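PDB 5B64: protein Kif13b from Mus musculus, which is a kinesin-3 motor protein that probably carries membrane cargo along microtubules, the crystallised region being bound to a second protein chain. Local coordinates for residues Val25-Tyr30 with Asn86-Met91; Arg92-Glu97 with Asp116-Glu121; Ser50-Asn55 with Ser60-Pro65; Arg15-Lys20 with Trp79-Leu84. All blocks are in the same frame, centred on the assembly; numbering follows the deposited sequence.

Contact 1. Residues Val25-Tyr30 with Asn86-Met91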
loop_
_atom_site.group_PDB
_atom_site.type_symbol
_atom_site.label_atom_id
_atom_site.label_comp_id
_atom_site.label_asym_id
_atom_site.label_seq_id
_atom_site.Cartn_x
_atom_site.Cartn_y
_atom_site.Cartn_z
ATOM N N VAL B 25 20.337 10.039 -0.755
ATOM C CA VAL B 25 19.526 9.603 -1.869
ATOM C C VAL B 25 19.652 8.091 -1.983
ATOM O O VAL B 25 18.711 7.382 -2.326
ATOM C CB VAL B 25 19.999 10.361 -3.143
ATOM C CG1 VAL B 25 20.372 9.430 -4.292
ATOM C CG2 VAL B 25 18.981 11.438 -3.533
ATOM N N ARG B 26 20.824 7.597 -1.636
ATOM C CA ARG B 26 21.075 6.173 -1.629
ATOM C C ARG B 26 20.341 5.445 -0.500
ATOM O O ARG B 26 19.888 4.312 -0.673
ATOM C CB ARG B 26 22.571 5.941 -1.500
ATOM C CG ARG B 26 23.275 5.957 -2.820
ATOM C CD ARG B 26 24.035 4.653 -2.997
ATOM N NE ARG B 26 25.471 4.888 -2.917
ATOM C CZ ARG B 26 26.393 3.947 -3.065
ATOM N NH1 ARG B 26 26.041 2.683 -3.297
ATOM N NH2 ARG B 26 27.671 4.278 -2.974
ATOM N N GLU B 27 20.241 6.085 0.662
ATOM C CA GLU B 27 19.548 5.468 1.788
ATOM C C GLU B 27 18.054 5.485 1.510
ATOM O O GLU B 27 17.368 4.487 1.741
ATOM C CB GLU B 27 19.884 6.132 3.133
ATOM C CG GLU B 27 19.144 5.510 4.329
ATOM C CD GLU B 27 19.852 5.705 5.686
ATOM O OE1 GLU B 27 19.282 6.360 6.586
ATOM O OE2 GLU B 27 20.971 5.173 5.870
ATOM N N ALA B 28 17.554 6.600 0.983
ATOM C CA ALA B 28 16.128 6.692 0.676
ATOM C C ALA B 28 15.740 5.582 -0.309
ATOM O O ALA B 28 14.762 4.861 -0.096
ATOM C CB ALA B 28 15.771 8.059 0.122
ATOM N N SER B 29 16.539 5.426 -1.358
ATOM C CA SER B 29 16.256 4.445 -2.390
ATOM C C SER B 29 16.118 3.033 -1.845
ATOM O O SER B 29 15.279 2.255 -2.314
ATOM C CB SER B 29 17.339 4.471 -3.463
ATOM O OG SER B 29 17.159 5.600 -4.301
ATOM N N TYR B 30 16.938 2.709 -0.854
ATOM C CA TYR B 30 17.001 1.354 -0.342
ATOM C C TYR B 30 15.742 1.022 0.482
ATOM O O TYR B 30 15.133 -0.057 0.326
ATOM C CB TYR B 30 18.268 1.176 0.501
ATOM C CG TYR B 30 18.265 -0.111 1.272
ATOM C CD1 TYR B 30 17.986 -0.129 2.637
ATOM C CD2 TYR B 30 18.500 -1.323 0.627
ATOM C CE1 TYR B 30 17.958 -1.344 3.346
ATOM C CE2 TYR B 30 18.477 -2.515 1.324
ATOM C CZ TYR B 30 18.206 -2.518 2.675
ATOM O OH TYR B 30 18.183 -3.709 3.345
ATOM N N ASN B 86 14.552 15.505 6.083
ATOM C CA ASN B 86 13.384 15.340 6.956
ATOM C C ASN B 86 12.540 14.086 6.677
ATOM O O ASN B 86 12.162 13.362 7.615
ATOM C CB ASN B 86 12.484 16.563 6.909
ATOM C CG ASN B 86 13.098 17.752 7.597
ATOM O OD1 ASN B 86 13.746 17.618 8.644
ATOM N ND2 ASN B 86 12.908 18.934 7.013
ATOM N N ARG B 87 12.233 13.833 5.405
ATOM C CA ARG B 87 11.467 12.643 5.063
ATOM C C ARG B 87 12.180 11.384 5.500
ATOM O O ARG B 87 11.526 10.417 5.878
ATOM C CB ARG B 87 11.183 12.555 3.569
ATOM C CG ARG B 87 9.964 13.313 3.155
ATOM C CD ARG B 87 8.685 12.867 3.878
ATOM N NE ARG B 87 7.644 13.835 3.581
ATOM C CZ ARG B 87 7.053 13.956 2.396
ATOM N NH1 ARG B 87 6.141 14.905 2.206
ATOM N NH2 ARG B 87 7.361 13.126 1.402
ATOM N N LEU B 88 13.516 11.390 5.431
ATOM C CA LEU B 88 14.313 10.266 5.942
ATOM C C LEU B 88 13.999 9.922 7.414
ATOM O O LEU B 88 14.020 8.759 7.802
ATOM C CB LEU B 88 15.815 10.506 5.742
ATOM C CG LEU B 88 16.237 10.130 4.321
ATOM C CD1 LEU B 88 17.657 10.629 4.001
ATOM C CD2 LEU B 88 16.105 8.625 4.102
ATOM N N LEU B 89 13.709 10.934 8.222
ATOM C CA LEU B 89 13.310 10.692 9.587
ATOM C C LEU B 89 12.120 9.724 9.583
ATOM O O LEU B 89 12.078 8.762 10.355
ATOM C CB LEU B 89 12.942 12.012 10.261
ATOM C CG LEU B 89 14.018 12.770 11.045
ATOM C CD1 LEU B 89 15.396 12.510 10.486
ATOM C CD2 LEU B 89 13.715 14.289 11.083
ATOM N N ASP B 90 11.185 9.973 8.675
ATOM C CA ASP B 90 9.961 9.193 8.571
ATOM C C ASP B 90 10.168 7.813 7.939
ATOM O O ASP B 90 9.587 6.832 8.397
ATOM C CB ASP B 90 8.898 9.979 7.796
ATOM C CG ASP B 90 8.463 11.244 8.521
ATOM O OD1 ASP B 90 8.365 11.222 9.775
ATOM O OD2 ASP B 90 8.217 12.264 7.833
ATOM N N MET B 91 10.977 7.753 6.882
ATOM C CA MET B 91 11.293 6.507 6.186
ATOM C C MET B 91 11.989 5.506 7.120
ATOM O O MET B 91 11.596 4.339 7.206
ATOM C CB MET B 91 12.192 6.802 4.978
ATOM C CG MET B 91 11.663 7.853 3.998
ATOM S SD MET B 91 12.752 7.970 2.556
ATOM C CE MET B 91 12.227 9.483 1.772
#
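A28 and L88 face each other where two helices run side by side, their CA atoms 6.6 Å apart. The short axes of 25-30 and 86-91 approach to 10.5 Å and point roughly the same way, 33° apart. No hydrogen bond spans the gap, and the joint is made by a few apolar groups. L88 contributes one branch: its CD2 lies 3.9 Å from A28 CA and 4.0 Å from A28 CB, so the methyl rests on the backbone of the opposite helix as much as on its side chain. One turn further along 86-91, M91 sends an extended chain across, with CG beside the backbone N (chi1 -54°) and the later bonds close to straight. This carries SD to 3.9 Å from A28 CB, and CE ends 4.2 Å from the same carbon. The small alanine is thus touched by both the leucine branch and the thioether. E27 borders the pair, its CG 4.4 Å from L88 CD2, while its carboxylate goes past the leucine to a salt bridge with R92, one turn beyond L88. Behind the contact, S29 turns its hydroxyl back to V25 O, which the S29 amide reaches from the other face of the carbonyl plane. L84 of helix 81-100 meets V25 and A28, and I31 and L24 of helix 9-34 flank M91 and L88, so the two helices lie together, with helix 9-34 resting on Y41 of strand 40-46 through V25, A28 and S29.

Contact 2. Residues Arg92-Glu97 with Asp116-Glu121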
loop_
_atom_site.group_PDB
_atom_site.type_symbol
_atom_site.label_atom_id
_atom_site.label_comp_id
_atom_site.label_asym_id
_atom_site.label_seq_id
_atom_site.Cartn_x
_atom_site.Cartn_y
_atom_site.Cartn_z
ATOM N N ARG B 92 13.024 5.974 7.816
ATOM C CA ARG B 92 13.680 5.199 8.874
ATOM C C ARG B 92 12.707 4.663 9.927
ATOM O O ARG B 92 12.759 3.483 10.262
ATOM C CB ARG B 92 14.770 6.024 9.552
ATOM C CG ARG B 92 15.904 6.392 8.620
ATOM C CD ARG B 92 16.925 7.276 9.309
ATOM N NE ARG B 92 17.923 7.769 8.365
ATOM C CZ ARG B 92 18.273 9.041 8.229
ATOM N NH1 ARG B 92 17.722 9.979 8.992
ATOM N NH2 ARG B 92 19.191 9.371 7.333
ATOM N N ASP B 93 11.830 5.531 10.430
ATOM C CA ASP B 93 10.752 5.137 11.347
ATOM C C ASP B 93 9.886 4.039 10.784
ATOM O O ASP B 93 9.669 3.026 11.454
ATOM C CB ASP B 93 9.841 6.314 11.676
ATOM C CG ASP B 93 10.476 7.292 12.644
ATOM O OD1 ASP B 93 11.574 6.985 13.167
ATOM O OD2 ASP B 93 9.873 8.370 12.885
ATOM N N LEU B 94 9.389 4.246 9.561
ATOM C CA LEU B 94 8.468 3.296 8.931
ATOM C C LEU B 94 9.167 1.955 8.715
ATOM O O LEU B 94 8.599 0.882 8.940
ATOM C CB LEU B 94 7.965 3.834 7.598
ATOM C CG LEU B 94 6.786 3.079 6.976
ATOM C CD1 LEU B 94 5.559 3.118 7.889
ATOM C CD2 LEU B 94 6.439 3.625 5.577
ATOM N N TYR B 95 10.424 2.042 8.307
ATOM C CA TYR B 95 11.245 0.867 8.102
ATOM C C TYR B 95 11.425 0.044 9.381
ATOM O O TYR B 95 11.246 -1.174 9.379
ATOM C CB TYR B 95 12.607 1.292 7.561
ATOM C CG TYR B 95 13.492 0.133 7.246
ATOM C CD1 TYR B 95 13.340 -0.578 6.058
ATOM C CD2 TYR B 95 14.487 -0.268 8.135
ATOM C CE1 TYR B 95 14.175 -1.655 5.755
ATOM C CE2 TYR B 95 15.313 -1.353 7.847
ATOM C CZ TYR B 95 15.151 -2.040 6.654
ATOM O OH TYR B 95 15.973 -3.112 6.366
ATOM N N GLN B 96 11.794 0.710 10.470
ATOM C CA GLN B 96 12.028 0.013 11.725
ATOM C C GLN B 96 10.706 -0.534 12.241
ATOM O O GLN B 96 10.656 -1.601 12.836
ATOM C CB GLN B 96 12.668 0.941 12.750
ATOM C CG GLN B 96 12.938 0.274 14.071
ATOM C CD GLN B 96 13.544 1.231 15.090
ATOM O OE1 GLN B 96 13.114 2.384 15.218
ATOM N NE2 GLN B 96 14.552 0.758 15.817
ATOM N N GLU B 97 9.628 0.200 11.992
ATOM C CA GLU B 97 8.306 -0.277 12.352
ATOM C C GLU B 97 7.966 -1.554 11.572
ATOM O O GLU B 97 7.408 -2.501 12.121
ATOM C CB GLU B 97 7.245 0.803 12.112
ATOM C CG GLU B 97 6.000 0.575 12.935
ATOM C CD GLU B 97 4.817 1.448 12.526
ATOM O OE1 GLU B 97 3.687 1.201 13.036
ATOM O OE2 GLU B 97 5.014 2.367 11.705
ATOM N N ASP B 116 3.181 6.105 2.577
ATOM C CA ASP B 116 4.083 6.500 1.500
ATOM C C ASP B 116 4.763 7.855 1.715
ATOM O O ASP B 116 4.369 8.865 1.124
ATOM C CB ASP B 116 3.314 6.528 0.188
ATOM C CG ASP B 116 4.219 6.524 -1.005
ATOM O OD1 ASP B 116 5.442 6.669 -0.812
ATOM O OD2 ASP B 116 3.712 6.376 -2.144
ATOM N N PRO B 117 5.800 7.881 2.557
ATOM C CA PRO B 117 6.562 9.125 2.727
ATOM C C PRO B 117 7.572 9.311 1.586
ATOM O O PRO B 117 8.384 10.250 1.615
ATOM C CB PRO B 117 7.289 8.898 4.061
ATOM C CG PRO B 117 7.471 7.389 4.127
ATOM C CD PRO B 117 6.274 6.790 3.436
ATOM N N PHE B 118 7.521 8.422 0.593
ATOM C CA PHE B 118 8.557 8.370 -0.440
ATOM C C PHE B 118 8.226 9.241 -1.661
ATOM O O PHE B 118 9.120 9.682 -2.397
ATOM C CB PHE B 118 8.831 6.922 -0.878
ATOM C CG PHE B 118 9.196 5.990 0.253
ATOM C CD1 PHE B 118 8.232 5.145 0.818
ATOM C CD2 PHE B 118 10.505 5.948 0.757
ATOM C CE1 PHE B 118 8.566 4.284 1.867
ATOM C CE2 PHE B 118 10.840 5.083 1.812
ATOM C CZ PHE B 118 9.875 4.253 2.359
ATOM N N TYR B 119 6.944 9.496 -1.873
ATOM C CA TYR B 119 6.527 10.249 -3.046
ATOM C C TYR B 119 5.232 11.010 -2.734
ATOM O O TYR B 119 4.419 10.562 -1.932
ATOM C CB TYR B 119 6.378 9.288 -4.241
ATOM C CG TYR B 119 5.902 9.925 -5.516
ATOM C CD1 TYR B 119 6.796 10.570 -6.380
ATOM C CD2 TYR B 119 4.555 9.893 -5.867
ATOM C CE1 TYR B 119 6.351 11.164 -7.556
ATOM C CE2 TYR B 119 4.104 10.494 -7.038
ATOM C CZ TYR B 119 5.003 11.115 -7.877
ATOM O OH TYR B 119 4.543 11.690 -9.034
ATOM N N ASP B 120 5.050 12.173 -3.338
ATOM C CA ASP B 120 3.890 12.988 -3.019
ATOM C C ASP B 120 2.871 13.049 -4.154
ATOM O O ASP B 120 3.154 13.584 -5.227
ATOM C CB ASP B 120 4.331 14.379 -2.557
ATOM C CG ASP B 120 5.018 14.340 -1.192
ATOM O OD1 ASP B 120 4.876 13.307 -0.485
ATOM O OD2 ASP B 120 5.691 15.327 -0.816
ATOM N N GLU B 121 1.692 12.479 -3.901
ATOM C CA GLU B 121 0.620 12.397 -4.900
ATOM C C GLU B 121 0.274 13.756 -5.504
ATOM O O GLU B 121 0.048 13.848 -6.711
ATOM C CB GLU B 121 -0.634 11.721 -4.321
#
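L94, on helix 81-100, packs against P117 and F118 in the loop after helix 106-114, where the backbone folds into an Asx turn headed by D116. The CA atoms of L94 and P117 remain 8.7 Å apart, and side chains alone bridge the space. L94 holds CG anti to its backbone N (chi1 -168°), and CD2 does all the touching: it lies 3.8 Å from P117 CD and 4.2 Å from P117 CG, the two side chains crossing at a slant. The same methyl comes within 4.3 Å of F118 CE1. P117 also packs on its neighbour, its CG 4.0 Å above one face of the F118 ring, offset toward the rim. D116 holds the turn: its OD1 accepts from F118 N at 3.1 Å (N-H...O 144°), met on the anti side and 27° out of the carboxylate plane, and the bond from Y119 N to the same oxygen is weak. OD1 also lies at the edge of the F118 ring, in its plane. The other oxygen, OD2, forms a salt bridge with R71, so both oxygens have a partner. L35 and A115 also pack on L94, I31 and A32 on F118, and an aromatic side chain of the second protein packs on P117. An aspartate carboxylate accepting the amide two residues on, as here, is the signature of the Asx turn.

Contact 3. Residues Ser50-Asn55 with Ser60-Pro65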
loop_
_atom_site.group_PDB
_atom_site.type_symbol
_atom_site.label_atom_id
_atom_site.label_comp_id
_atom_site.label_asym_id
_atom_site.label_seq_id
_atom_site.Cartn_x
_atom_site.Cartn_y
_atom_site.Cartn_z
ATOM N N SER B 50 16.856 32.211 -2.015
ATOM C CA SER B 50 17.831 32.714 -1.039
ATOM C C SER B 50 19.145 33.123 -1.709
ATOM O O SER B 50 19.758 34.120 -1.329
ATOM C CB SER B 50 18.131 31.663 0.035
ATOM O OG SER B 50 16.974 30.925 0.382
ATOM N N SER B 51 19.569 32.346 -2.704
ATOM C CA SER B 51 20.825 32.598 -3.409
ATOM C C SER B 51 20.810 33.919 -4.180
ATOM O O SER B 51 21.859 34.516 -4.419
ATOM C CB SER B 51 21.151 31.442 -4.362
ATOM O OG SER B 51 21.454 30.249 -3.654
ATOM N N LEU B 52 19.620 34.368 -4.567
ATOM C CA LEU B 52 19.463 35.609 -5.313
ATOM C C LEU B 52 19.358 36.802 -4.351
ATOM O O LEU B 52 19.902 37.882 -4.606
ATOM C CB LEU B 52 18.216 35.519 -6.205
ATOM C CG LEU B 52 18.329 34.953 -7.632
ATOM C CD1 LEU B 52 19.371 33.852 -7.747
ATOM C CD2 LEU B 52 16.977 34.449 -8.146
ATOM N N ASP B 53 18.662 36.591 -3.237
ATOM C CA ASP B 53 18.452 37.639 -2.243
ATOM C C ASP B 53 19.642 37.774 -1.293
ATOM O O ASP B 53 19.639 38.619 -0.402
ATOM C CB ASP B 53 17.169 37.377 -1.444
ATOM N N ALA B 54 20.658 36.939 -1.487
ATOM C CA ALA B 54 21.839 36.977 -0.631
ATOM C C ALA B 54 22.988 37.776 -1.245
ATOM O O ALA B 54 24.104 37.741 -0.720
ATOM C CB ALA B 54 22.297 35.566 -0.281
ATOM N N ASN B 55 22.704 38.478 -2.346
ATOM C CA ASN B 55 23.666 39.354 -3.030
ATOM C C ASN B 55 25.127 38.938 -2.931
ATOM O O ASN B 55 25.989 39.779 -2.661
ATOM C CB ASN B 55 23.534 40.801 -2.540
ATOM C CG ASN B 55 22.457 41.569 -3.274
ATOM O OD1 ASN B 55 21.510 40.981 -3.807
ATOM N ND2 ASN B 55 22.596 42.889 -3.313
ATOM N N SER B 60 30.610 33.625 -7.289
ATOM C CA SER B 60 30.036 32.665 -6.357
ATOM C C SER B 60 29.011 31.766 -7.058
ATOM O O SER B 60 28.229 32.241 -7.884
ATOM C CB SER B 60 29.338 33.450 -5.238
ATOM O OG SER B 60 29.228 32.706 -4.045
ATOM N N LEU B 61 29.001 30.476 -6.724
ATOM C CA LEU B 61 27.998 29.544 -7.257
ATOM C C LEU B 61 26.680 29.699 -6.532
ATOM O O LEU B 61 26.651 29.741 -5.307
ATOM C CB LEU B 61 28.463 28.088 -7.132
ATOM C CG LEU B 61 29.738 27.738 -7.900
ATOM C CD1 LEU B 61 30.928 27.889 -6.997
ATOM C CD2 LEU B 61 29.674 26.350 -8.462
ATOM N N LEU B 62 25.593 29.766 -7.292
ATOM C CA LEU B 62 24.249 29.922 -6.725
ATOM C C LEU B 62 23.617 28.571 -6.349
ATOM O O LEU B 62 22.612 28.505 -5.618
ATOM C CB LEU B 62 23.344 30.635 -7.728
ATOM C CG LEU B 62 23.384 32.159 -7.873
ATOM C CD1 LEU B 62 24.705 32.775 -7.391
ATOM C CD2 LEU B 62 23.095 32.533 -9.321
ATOM N N SER B 63 24.214 27.495 -6.845
ATOM C CA SER B 63 23.610 26.181 -6.711
ATOM C C SER B 63 23.759 25.513 -5.364
ATOM O O SER B 63 24.735 25.696 -4.631
ATOM C CB SER B 63 24.134 25.234 -7.782
ATOM O OG SER B 63 23.430 25.452 -8.981
ATOM N N GLU B 64 22.758 24.711 -5.067
ATOM C CA GLU B 64 22.845 23.757 -3.995
ATOM C C GLU B 64 22.089 22.527 -4.474
ATOM O O GLU B 64 21.329 22.604 -5.444
ATOM C CB GLU B 64 22.230 24.336 -2.740
ATOM C CG GLU B 64 20.772 24.613 -2.865
ATOM C CD GLU B 64 20.277 25.416 -1.688
ATOM O OE1 GLU B 64 19.137 25.172 -1.223
ATOM O OE2 GLU B 64 21.046 26.294 -1.226
ATOM N N PRO B 65 22.319 21.377 -3.830
ATOM C CA PRO B 65 21.666 20.166 -4.334
ATOM C C PRO B 65 20.155 20.113 -4.106
ATOM O O PRO B 65 19.619 20.584 -3.094
ATOM C CB PRO B 65 22.364 19.039 -3.564
ATOM C CG PRO B 65 23.630 19.638 -3.058
ATOM C CD PRO B 65 23.361 21.079 -2.833
#
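S51 and L62 bring their backbones to 5.5 Å between CA atoms, where a short, weakly bonded helical turn at about 50-53 meets the loop leading into strand 64-71. One hydrogen bond joins the two: S51 OG donates to L62 O at 2.9 Å, with a C=O...O angle of 134° and the hydroxyl tilted only 16° from the carbonyl plane. S51 keeps OG beside its backbone N (chi1 -68°), which turns the hydroxyl across to the loop. The side-chain stems meet as well, S51 CB and L62 CB being 4.1 Å apart. Next to the bond, L52 CD1 lies 4.3 Å from L62 CD2, a looser leucine-leucine contact at the surface. An alanine at S51 would keep the CB contact but is likely to leave L62 O without this donor and the loop less firmly tied to the helical turn. I47, just after strand 40-46, packs on both leucines. The backbone of E64 bonds to Q46, and the contact therefore belongs to a helical turn within the long connection of a beta hairpin, strands 40-46 and 64-71 being antiparallel neighbours in sequence and in the sheet.

Contact 4. Residues Arg15-Lys20 with Trp79-Leu84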
loop_
_atom_site.group_PDB
_atom_site.type_symbol
_atom_site.label_atom_id
_atom_site.label_comp_id
_atom_site.label_asym_id
_atom_site.label_seq_id
_atom_site.Cartn_x
_atom_site.Cartn_y
_atom_site.Cartn_z
ATOM N N ARG B 15 30.364 21.374 -2.752
ATOM C CA ARG B 15 30.960 20.053 -2.863
ATOM C C ARG B 15 30.566 19.139 -1.703
ATOM O O ARG B 15 30.240 17.974 -1.916
ATOM C CB ARG B 15 32.486 20.146 -2.969
ATOM C CG ARG B 15 33.128 18.828 -3.348
ATOM C CD ARG B 15 34.628 18.936 -3.478
ATOM N NE ARG B 15 35.240 17.651 -3.826
ATOM C CZ ARG B 15 36.536 17.383 -3.685
ATOM N NH1 ARG B 15 37.018 16.192 -4.030
ATOM N NH2 ARG B 15 37.351 18.307 -3.190
ATOM N N GLU B 16 30.582 19.671 -0.483
ATOM C CA GLU B 16 30.270 18.868 0.702
ATOM C C GLU B 16 28.782 18.546 0.754
ATOM O O GLU B 16 28.381 17.477 1.235
ATOM C CB GLU B 16 30.717 19.570 1.995
ATOM N N GLN B 17 27.977 19.481 0.252
ATOM C CA GLN B 17 26.533 19.293 0.168
ATOM C C GLN B 17 26.184 18.197 -0.829
ATOM O O GLN B 17 25.313 17.368 -0.569
ATOM C CB GLN B 17 25.844 20.593 -0.243
ATOM C CG GLN B 17 25.844 21.653 0.817
ATOM C CD GLN B 17 24.633 21.571 1.704
ATOM O OE1 GLN B 17 24.652 20.910 2.750
ATOM N NE2 GLN B 17 23.553 22.243 1.290
ATOM N N ILE B 18 26.866 18.200 -1.973
ATOM C CA ILE B 18 26.641 17.179 -2.991
ATOM C C ILE B 18 27.054 15.787 -2.504
ATOM O O ILE B 18 26.453 14.776 -2.873
ATOM C CB ILE B 18 27.329 17.542 -4.320
ATOM C CG1 ILE B 18 26.559 18.697 -4.994
ATOM C CG2 ILE B 18 27.409 16.321 -5.238
ATOM C CD1 ILE B 18 27.274 19.397 -6.148
ATOM N N VAL B 19 28.060 15.740 -1.645
ATOM C CA VAL B 19 28.460 14.484 -1.037
ATOM C C VAL B 19 27.375 13.969 -0.088
ATOM O O VAL B 19 26.988 12.799 -0.136
ATOM C CB VAL B 19 29.800 14.639 -0.302
ATOM C CG1 VAL B 19 29.971 13.544 0.731
ATOM C CG2 VAL B 19 30.953 14.652 -1.327
ATOM N N LYS B 20 26.885 14.864 0.760
ATOM C CA LYS B 20 25.796 14.564 1.674
ATOM C C LYS B 20 24.574 14.040 0.921
ATOM O O LYS B 20 24.013 13.023 1.294
ATOM C CB LYS B 20 25.438 15.834 2.454
ATOM C CG LYS B 20 24.250 15.757 3.405
ATOM C CD LYS B 20 24.225 17.029 4.242
ATOM C CE LYS B 20 23.116 17.016 5.289
ATOM N NZ LYS B 20 23.429 17.895 6.471
ATOM N N TRP B 79 12.373 17.502 -4.797
ATOM C CA TRP B 79 12.439 17.879 -3.384
ATOM C C TRP B 79 13.729 18.634 -3.073
ATOM O O TRP B 79 14.780 18.395 -3.671
ATOM C CB TRP B 79 12.477 16.661 -2.487
ATOM C CG TRP B 79 11.326 15.765 -2.531
ATOM C CD1 TRP B 79 10.213 15.882 -3.297
ATOM C CD2 TRP B 79 11.172 14.572 -1.762
ATOM N NE1 TRP B 79 9.361 14.835 -3.046
ATOM C CE2 TRP B 79 9.930 14.012 -2.115
ATOM C CE3 TRP B 79 11.969 13.920 -0.812
ATOM C CZ2 TRP B 79 9.457 12.829 -1.541
ATOM C CZ3 TRP B 79 11.495 12.749 -0.241
ATOM C CH2 TRP B 79 10.249 12.219 -0.602
ATOM N N SER B 80 13.660 19.509 -2.086
ATOM C CA SER B 80 14.862 20.128 -1.567
ATOM C C SER B 80 15.630 19.084 -0.767
ATOM O O SER B 80 15.052 18.097 -0.293
ATOM C CB SER B 80 14.502 21.292 -0.649
ATOM O OG SER B 80 13.993 20.818 0.594
ATOM N N LEU B 81 16.933 19.304 -0.620
ATOM C CA LEU B 81 17.763 18.445 0.207
ATOM C C LEU B 81 17.197 18.373 1.632
ATOM O O LEU B 81 17.070 17.285 2.204
ATOM C CB LEU B 81 19.215 18.934 0.215
ATOM C CG LEU B 81 20.158 18.034 1.017
ATOM C CD1 LEU B 81 20.144 16.585 0.456
ATOM C CD2 LEU B 81 21.570 18.585 1.103
ATOM N N GLU B 82 16.847 19.533 2.184
ATOM C CA GLU B 82 16.275 19.625 3.529
ATOM C C GLU B 82 15.044 18.740 3.626
ATOM O O GLU B 82 14.829 18.071 4.627
ATOM C CB GLU B 82 15.899 21.071 3.868
ATOM C CG GLU B 82 15.189 21.238 5.209
ATOM C CD GLU B 82 14.723 22.677 5.488
ATOM O OE1 GLU B 82 14.619 23.049 6.684
ATOM O OE2 GLU B 82 14.447 23.430 4.523
ATOM N N LYS B 83 14.240 18.732 2.571
ATOM C CA LYS B 83 13.034 17.935 2.578
ATOM C C LYS B 83 13.331 16.424 2.580
ATOM O O LYS B 83 12.681 15.667 3.317
ATOM C CB LYS B 83 12.088 18.332 1.439
ATOM C CG LYS B 83 10.976 17.316 1.243
ATOM C CD LYS B 83 9.868 17.821 0.368
ATOM C CE LYS B 83 8.904 16.697 0.049
ATOM N NZ LYS B 83 7.686 17.229 -0.593
ATOM N N LEU B 84 14.298 15.986 1.771
ATOM C CA LEU B 84 14.710 14.582 1.789
ATOM C C LEU B 84 15.245 14.211 3.183
ATOM O O LEU B 84 14.905 13.167 3.762
ATOM C CB LEU B 84 15.768 14.319 0.720
ATOM C CG LEU B 84 16.389 12.919 0.642
ATOM C CD1 LEU B 84 15.353 11.855 0.351
ATOM C CD2 LEU B 84 17.504 12.848 -0.422
#
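With chi1 at -177°, L81 CG stands opposite the backbone N, driving CD2 toward helix 9-34, and Q17 bends at chi2 (-90°) to lay its amide against that methyl. Q17 NE2 and OE1 are each 4.2 Å from L81 CD2, so the amide end meets the leucine by both its polar atoms across an oblique crossing, without a hydrogen bond. K20, one turn on, passes with an extended aliphatic chain and brings CD to 4.4 Å from the same L81 CD2; its ammonium continues to a weak, long ion pair with E85. The backbones stand well apart, 8.8 Å between the CA atoms of Q17 and L81. Here strand 75-80, outermost within this chain in the three-stranded antiparallel sheet, leads into helix 81-100. S80 is the N-cap of that helix: its OG accepts from K83 N at 2.9 Å, with an N-H...O angle of 147°, and its carbonyl O receives L84 N at 3.0 Å. K83 runs extended past W79, its CE 3.4 Å above one face of the ring and offset toward the rim, while its NZ forms a salt bridge with D120. A21 of helix 9-34 also packs on L81, and P65 of strand 64-71 on Q17.

Helix 9-34 opens the chain and supplies first 15-20 for contact 4, then 25-30 for contact 1. The chain next runs through strand 40-46 to contact 3, which closes a small loop between 50-55 and 60-65 and is nested inside the larger loops of contacts 4 and 1. Where strand 75-80 gives way to helix 81-100, 79-84 closes contact 4 and 86-91 closes contact 1; these two cross, alternating along the same pair of helices. Contact 2 follows in series, bringing 116-121 back to helix 81-100. M91 packs on F118, W79 on the 116-121 loop, and P65 on I18 and L81, joining the sheet, both long helices and the C-terminal loop into one packed unit.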